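Prohead core protein protease (Enterobacteria phage T4, PDB 5JBL) cleaves many prohead proteins as a homopentameric serine protease of the inner core, activated by autocatalytic cleavage once prohead assembly is complete. Local coordinates at residues 88-91 / 92-96; 74-78 / 79-83; 174-177 / 178-182. The protein carries 3 engineered substitutions. All coordinates share one frame; numbering follows the deposited sequence.

In the fold
Contacts 1 and 2 lie on the same helix, 78-93, contact 2 where it starts and contact 1 where it runs out, their centres about 19 Å apart. Contact 3 is a turn between strands 174-176 and 181-189, its centre about 7 Å from that of contact 2. In each, a buried side (Tyr88, Gln92 and Val93; Tyr76 and Leu81; Val176 and Phe180) contrasts with exposed residues (Asn90, Glu91 and Leu94; Arg79; Glu178 and Gly179). Backbone carbonyls carry much of contacts 1 and 2, whereas 174-177 / 178-182 has no hydrogen bond between its segments. Strands 74-75 and 174-176 pair in one sheet, and Tyr88 of contact 1 packs on Leu182 of contact 3.

Contact 1: residues 88-91 / 92-96; sequences YINE and QVLTK
Tyr88 and Gln92, one helical turn apart, form the tight side of this helix end. CB of Gln92 sits over one face of the phenol ring, 4.2 Å from its centroid, a CH-pi contact. Beyond it the amide carbon CD reaches 3.5 Å from Tyr88 CE2, and the amide plane is turned 53° from the ring. With CG of Tyr88 anti to the backbone N (chi1 178°), the ring swings to the side where Gln92 and Val93 follow; CG2 of Val93 meets CE1 at 3.5 Å, the two side chains crossing at about a right angle. The polar ends are tied down as well: one water bridges Tyr88 OH and Gln92 OE1, while Gly185 N and Thr183 O bind Tyr88 OH and Gln92 NE2 respectively. Ala98 and Ile119 pack against Tyr88 and Val93.

The other side is looser. Ile89 CG2 touches Leu94 CG at 3.9 Å, and exposed Asn90 lies alongside Leu94, pointing the same way. Glu91 is also exposed; a second water joins its OE2 to Gln92 NE2.

The backbone widens here. Tyr88 O takes N-H groups from both Gln92 and Val93, and Leu94 N gives a nearly straight bond (174°) to Ile89 O, a pi-type turn. Thr95 OG1 donates to Glu91 O at 2.7 Å, from above the carbonyl plane. The positive phi of Lys96 and bonds back into the last turn, one from Lys96 N to Val93 O, make a Schellman motif at the helix's C-terminal end.

Contact 2: residues 74-78 / 79-83; sequences RLYPK and RILEK
Pro77 and Ile80 meet side by side at the start of helix 78-93, pointing the same way, with CD1 of Ile80 3.9 Å from CG of the proline ring. Pro77 occupies the N-cap position. Its carbonyl O accepts the N-H groups of the first turn, a good bond from Leu81 N (3.0 Å, 166°) and a weak one from Ile80 N. One residue on, Lys78 O receives Glu82 N at 2.8 Å.

Two further side-chain pairs flank this turn. CD1 of Leu81 approaches Tyr76 CD2 at 4.0 Å, the two side chains crossing at a slant. Lys78, its CG anti to the backbone N (chi1 -172°) and its chain extended beyond, slants across Glu82, whose OE2 lies 3.4 Å from Lys78 CE. The charges themselves do not join: Lys78 NZ stays 4.1 Å from Glu82 OE2, beyond a salt bridge, and bonds to Gly126 O instead.

A second shell positions Lys78 and Tyr76. Glu67 OE2 accepts Lys78 N at the helix start. Tyr76 OH bonds to Glu28 OE2, which also takes a salt bridge from Arg74 NH1; Glu28 borders an inferred autolysis site, consistent with these residues holding part of the N-terminal region, which blocks the catalytic centre.

On the other side of Pro77, strand 74-75 pairs in parallel with strand 174-176. Tyr76 lies against strand 24-29 and stacks edge-to-face with Phe180, and Trp124 of strand 115-125 packs on Lys78, Leu81 and Glu82.

Contact 3: residues 174-177 / 178-182; sequences RIVN and EGFKL
A type II beta turn, Asn177 to Phe180, leads the chain from strand 174-176 to strand 181-189, and the side chains of Val176 and Phe180 meet across it. CG1 of Val176 rests 3.7 Å from Phe180 CB and 4.1 Å from both CG and CD2, so the methyl group touches CB and the adjoining ring atoms obliquely. It reaches there because CG1 stands anti to the backbone N of Val176 (chi1 179°). The two side chains cross at a slant, and both are buried.

The turn itself is open: Asn177 O and Phe180 N remain 3.5 Å apart, and no hydrogen bond links the two segments. Gly179 takes the left-handed position of the turn, phi 99°, where a side chain would run into the carbonyl oxygen of Glu178. Exposed Glu178 extends away from the turn. Asn177 is held from elsewhere, its OD1 bonding to Thr167 OG1 and its ND2 to Ser165 OG, so both ends of the amide fasten the first residue of the turn to strand 157-168.

That strand runs antiparallel to both 174-176 and 181-189, and the turn leads from one pairing to the other. Phe180 packs against Ile80 and Ala84 of helix 78-93, while Val176 touches Tyr76 and Leu166.

Contact 1: residues 88-91 / 92-96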
# COMPACT_ATOMS: atom_id res chain seq x y z
N TYR C 88 12.96 30.08 3.10
CA TYR C 88 12.03 28.99 2.83
C TYR C 88 10.82 29.48 2.04
O TYR C 88 10.33 28.78 1.13
CB TYR C 88 11.61 28.35 4.15
CG TYR C 88 10.61 27.24 4.03
CD1 TYR C 88 9.25 27.49 4.21
CD2 TYR C 88 11.00 25.95 3.72
CE1 TYR C 88 8.31 26.46 4.10
CE2 TYR C 88 10.08 24.93 3.61
CZ TYR C 88 8.73 25.20 3.81
OH TYR C 88 7.79 24.17 3.73
N ILE C 89 10.32 30.68 2.36
CA ILE C 89 9.23 31.27 1.57
C ILE C 89 9.67 31.47 0.13
O ILE C 89 8.95 31.13 -0.81
CB ILE C 89 8.74 32.58 2.20
CG1 ILE C 89 7.99 32.32 3.51
CG2 ILE C 89 7.85 33.35 1.22
CD1 ILE C 89 7.70 33.59 4.36
N ASN C 90 10.88 32.01 -0.06
CA ASN C 90 11.34 32.27 -1.43
C ASN C 90 11.66 30.98 -2.17
O ASN C 90 11.41 30.87 -3.38
CB ASN C 90 12.56 33.18 -1.41
CG ASN C 90 12.20 34.60 -1.08
OD1 ASN C 90 11.08 35.04 -1.34
ND2 ASN C 90 13.15 35.34 -0.50
N GLU C 91 12.25 30.00 -1.49
CA GLU C 91 12.71 28.79 -2.16
C GLU C 91 11.62 27.75 -2.32
O GLU C 91 11.64 26.98 -3.29
CB GLU C 91 13.88 28.20 -1.38
CG GLU C 91 15.17 29.00 -1.53
CD GLU C 91 16.21 28.67 -0.46
OE1 GLU C 91 16.96 29.58 -0.05
OE2 GLU C 91 16.26 27.50 -0.02
N GLN C 92 10.65 27.68 -1.41
CA GLN C 92 9.69 26.58 -1.46
C GLN C 92 8.24 27.04 -1.53
O GLN C 92 7.48 26.51 -2.35
CB GLN C 92 9.89 25.66 -0.26
CG GLN C 92 11.20 24.90 -0.27
CD GLN C 92 11.14 23.63 0.57
OE1 GLN C 92 10.13 22.92 0.57
NE2 GLN C 92 12.23 23.34 1.30
N VAL C 93 7.83 27.98 -0.69
CA VAL C 93 6.41 28.34 -0.65
C VAL C 93 5.99 29.00 -1.96
O VAL C 93 5.05 28.55 -2.63
CB VAL C 93 6.11 29.25 0.56
CG1 VAL C 93 4.63 29.64 0.57
CG2 VAL C 93 6.50 28.53 1.86
N LEU C 94 6.69 30.07 -2.36
CA LEU C 94 6.32 30.81 -3.56
C LEU C 94 6.57 30.02 -4.84
O LEU C 94 5.99 30.34 -5.89
CB LEU C 94 7.07 32.15 -3.59
CG LEU C 94 6.66 33.07 -2.44
CD1 LEU C 94 7.40 34.42 -2.47
CD2 LEU C 94 5.13 33.26 -2.44
N THR C 95 7.46 29.02 -4.81
CA THR C 95 7.70 28.17 -5.97
C THR C 95 6.78 26.96 -6.02
O THR C 95 6.91 26.13 -6.93
CB THR C 95 9.16 27.71 -5.97
OG1 THR C 95 9.41 26.94 -4.79
CG2 THR C 95 10.12 28.91 -5.98
N LYS C 96 5.84 26.86 -5.07
CA LYS C 96 4.85 25.78 -5.01
C LYS C 96 5.50 24.42 -4.75
O LYS C 96 5.06 23.40 -5.28
CB LYS C 96 4.00 25.76 -6.28
CG LYS C 96 3.28 27.08 -6.60
CD LYS C 96 2.42 27.52 -5.44
CE LYS C 96 1.60 28.76 -5.79
NZ LYS C 96 0.74 29.19 -4.65
O HOH W 1 8.63 21.86 2.53
O HOH W 2 14.57 25.12 1.33

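Contact 2: residues 74-78 / 79-83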
# COMPACT_ATOMS: atom_id res chain seq x y z
N ARG C 74 14.90 23.63 22.94
CA ARG C 74 15.65 24.44 21.99
C ARG C 74 14.96 25.79 21.81
O ARG C 74 13.73 25.87 21.78
CB ARG C 74 15.76 23.74 20.63
CG ARG C 74 16.54 22.47 20.69
CD ARG C 74 16.31 21.66 19.45
NE ARG C 74 17.00 20.39 19.53
CZ ARG C 74 16.80 19.38 18.69
NH1 ARG C 74 15.93 19.51 17.70
NH2 ARG C 74 17.49 18.26 18.83
N LEU C 75 15.76 26.84 21.65
CA LEU C 75 15.25 28.18 21.42
C LEU C 75 15.78 28.66 20.08
O LEU C 75 16.99 28.60 19.83
CB LEU C 75 15.69 29.13 22.55
CG LEU C 75 15.19 30.58 22.51
CD1 LEU C 75 15.02 31.10 23.92
CD2 LEU C 75 16.13 31.50 21.74
N TYR C 76 14.87 29.17 19.23
CA TYR C 76 15.25 29.74 17.95
C TYR C 76 15.29 31.26 18.08
O TYR C 76 14.23 31.88 18.23
CB TYR C 76 14.27 29.32 16.86
CG TYR C 76 14.41 27.89 16.43
CD1 TYR C 76 14.02 26.85 17.27
CD2 TYR C 76 14.93 27.57 15.18
CE1 TYR C 76 14.17 25.52 16.88
CE2 TYR C 76 15.07 26.27 14.79
CZ TYR C 76 14.69 25.25 15.63
OH TYR C 76 14.85 23.96 15.20
N PRO C 77 16.45 31.91 18.03
CA PRO C 77 16.48 33.38 18.10
C PRO C 77 15.74 34.01 16.93
O PRO C 77 15.73 33.47 15.81
CB PRO C 77 17.98 33.71 18.06
CG PRO C 77 18.66 32.45 18.60
CD PRO C 77 17.80 31.32 18.07
N LYS C 78 15.11 35.17 17.18
CA LYS C 78 14.18 35.71 16.19
C LYS C 78 14.87 36.05 14.87
O LYS C 78 14.34 35.75 13.79
CB LYS C 78 13.46 36.94 16.73
CG LYS C 78 12.36 37.38 15.76
CD LYS C 78 11.37 38.36 16.34
CE LYS C 78 10.19 38.55 15.40
NZ LYS C 78 9.38 39.73 15.77
N ARG C 79 16.05 36.67 14.94
CA ARG C 79 16.76 37.05 13.72
C ARG C 79 17.11 35.82 12.88
O ARG C 79 17.04 35.86 11.65
CB ARG C 79 18.02 37.84 14.10
CG ARG C 79 18.82 38.45 12.96
CD ARG C 79 19.92 39.36 13.52
NE ARG C 79 20.98 39.61 12.55
CZ ARG C 79 22.07 40.33 12.81
NH1 ARG C 79 22.25 40.87 14.00
NH2 ARG C 79 22.99 40.50 11.86
N ILE C 80 17.46 34.71 13.54
CA ILE C 80 17.85 33.51 12.82
C ILE C 80 16.65 32.85 12.16
O ILE C 80 16.72 32.41 11.00
CB ILE C 80 18.57 32.55 13.78
CG1 ILE C 80 19.91 33.18 14.21
CG2 ILE C 80 18.73 31.16 13.15
CD1 ILE C 80 20.64 32.44 15.29
N LEU C 81 15.52 32.78 12.87
CA LEU C 81 14.33 32.17 12.28
C LEU C 81 13.72 33.07 11.21
O LEU C 81 13.12 32.56 10.26
CB LEU C 81 13.29 31.85 13.35
CG LEU C 81 12.17 30.89 12.95
CD1 LEU C 81 12.67 29.51 12.47
CD2 LEU C 81 11.19 30.75 14.08
N GLU C 82 13.84 34.39 11.37
CA GLU C 82 13.36 35.30 10.33
C GLU C 82 14.08 35.04 9.02
O GLU C 82 13.45 35.00 7.95
CB GLU C 82 13.58 36.75 10.76
CG GLU C 82 12.48 37.29 11.61
CD GLU C 82 12.78 38.69 12.08
OE1 GLU C 82 13.95 39.11 11.96
OE2 GLU C 82 11.86 39.37 12.58
N LYS C 83 15.40 34.86 9.08
CA LYS C 83 16.19 34.59 7.89
C LYS C 83 15.82 33.24 7.28
O LYS C 83 15.67 33.12 6.06
CB LYS C 83 17.68 34.65 8.26
CG LYS C 83 18.64 34.24 7.18
CD LYS C 83 18.55 35.17 5.99
CE LYS C 83 19.52 34.77 4.90
NZ LYS C 83 19.28 35.53 3.64

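Contact 3: residues 174-177 / 178-182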
# COMPACT_ATOMS: atom_id res chain seq x y z
N ARG C 174 19.20 24.58 24.78
CA ARG C 174 20.13 24.85 23.70
C ARG C 174 19.61 26.00 22.85
O ARG C 174 18.41 26.19 22.70
CB ARG C 174 20.36 23.61 22.83
CG ARG C 174 21.49 22.68 23.29
CD ARG C 174 21.33 22.09 24.67
NE ARG C 174 20.14 21.28 24.86
CZ ARG C 174 19.73 20.85 26.05
NH1 ARG C 174 20.42 21.19 27.14
NH2 ARG C 174 18.63 20.12 26.16
N ILE C 175 20.54 26.78 22.29
CA ILE C 175 20.21 27.87 21.38
C ILE C 175 20.63 27.46 19.98
O ILE C 175 21.75 26.95 19.79
CB ILE C 175 20.91 29.18 21.80
CG1 ILE C 175 20.47 29.60 23.20
CG2 ILE C 175 20.61 30.29 20.79
CD1 ILE C 175 21.23 30.81 23.75
N VAL C 176 19.76 27.68 19.01
CA VAL C 176 20.08 27.37 17.62
C VAL C 176 21.08 28.40 17.10
O VAL C 176 20.92 29.61 17.32
CB VAL C 176 18.80 27.34 16.78
CG1 VAL C 176 19.10 27.04 15.32
CG2 VAL C 176 17.85 26.28 17.34
N ASN C 177 22.12 27.92 16.43
CA ASN C 177 23.19 28.79 15.97
C ASN C 177 22.83 29.47 14.66
O ASN C 177 21.91 29.07 13.94
CB ASN C 177 24.50 28.01 15.82
CG ASN C 177 25.07 27.56 17.16
OD1 ASN C 177 24.97 28.27 18.16
ND2 ASN C 177 25.66 26.38 17.19
N GLU C 178 23.57 30.53 14.36
CA GLU C 178 23.39 31.24 13.10
C GLU C 178 23.56 30.28 11.93
O GLU C 178 24.38 29.36 11.97
CB GLU C 178 24.39 32.41 13.02
CG GLU C 178 24.12 33.42 11.92
CD GLU C 178 25.16 34.54 11.89
OE1 GLU C 178 25.97 34.63 12.83
OE2 GLU C 178 25.15 35.33 10.92
N GLY C 179 22.77 30.48 10.88
CA GLY C 179 22.85 29.63 9.72
C GLY C 179 21.81 28.54 9.64
O GLY C 179 21.87 27.73 8.70
N PHE C 180 20.89 28.46 10.61
CA PHE C 180 19.83 27.47 10.55
C PHE C 180 19.10 27.57 9.23
O PHE C 180 18.80 28.66 8.74
CB PHE C 180 18.83 27.67 11.70
CG PHE C 180 17.60 26.82 11.56
CD1 PHE C 180 16.40 27.37 11.13
CD2 PHE C 180 17.65 25.46 11.83
CE1 PHE C 180 15.28 26.60 11.00
CE2 PHE C 180 16.53 24.67 11.70
CZ PHE C 180 15.33 25.23 11.28
N LYS C 181 18.79 26.42 8.64
CA LYS C 181 18.09 26.36 7.37
C LYS C 181 16.81 25.55 7.56
O LYS C 181 16.85 24.43 8.07
CB LYS C 181 18.97 25.75 6.28
CG LYS C 181 18.23 25.49 4.98
CD LYS C 181 19.15 24.93 3.90
CE LYS C 181 18.48 24.96 2.53
NZ LYS C 181 19.19 24.06 1.57
N LEU C 182 15.68 26.14 7.19
CA LEU C 182 14.40 25.46 7.29
C LEU C 182 14.17 24.66 6.01
O LEU C 182 14.16 25.23 4.92
CB LEU C 182 13.28 26.49 7.50
CG LEU C 182 11.87 25.93 7.71
CD1 LEU C 182 11.84 25.09 8.98
CD2 LEU C 182 10.87 27.07 7.80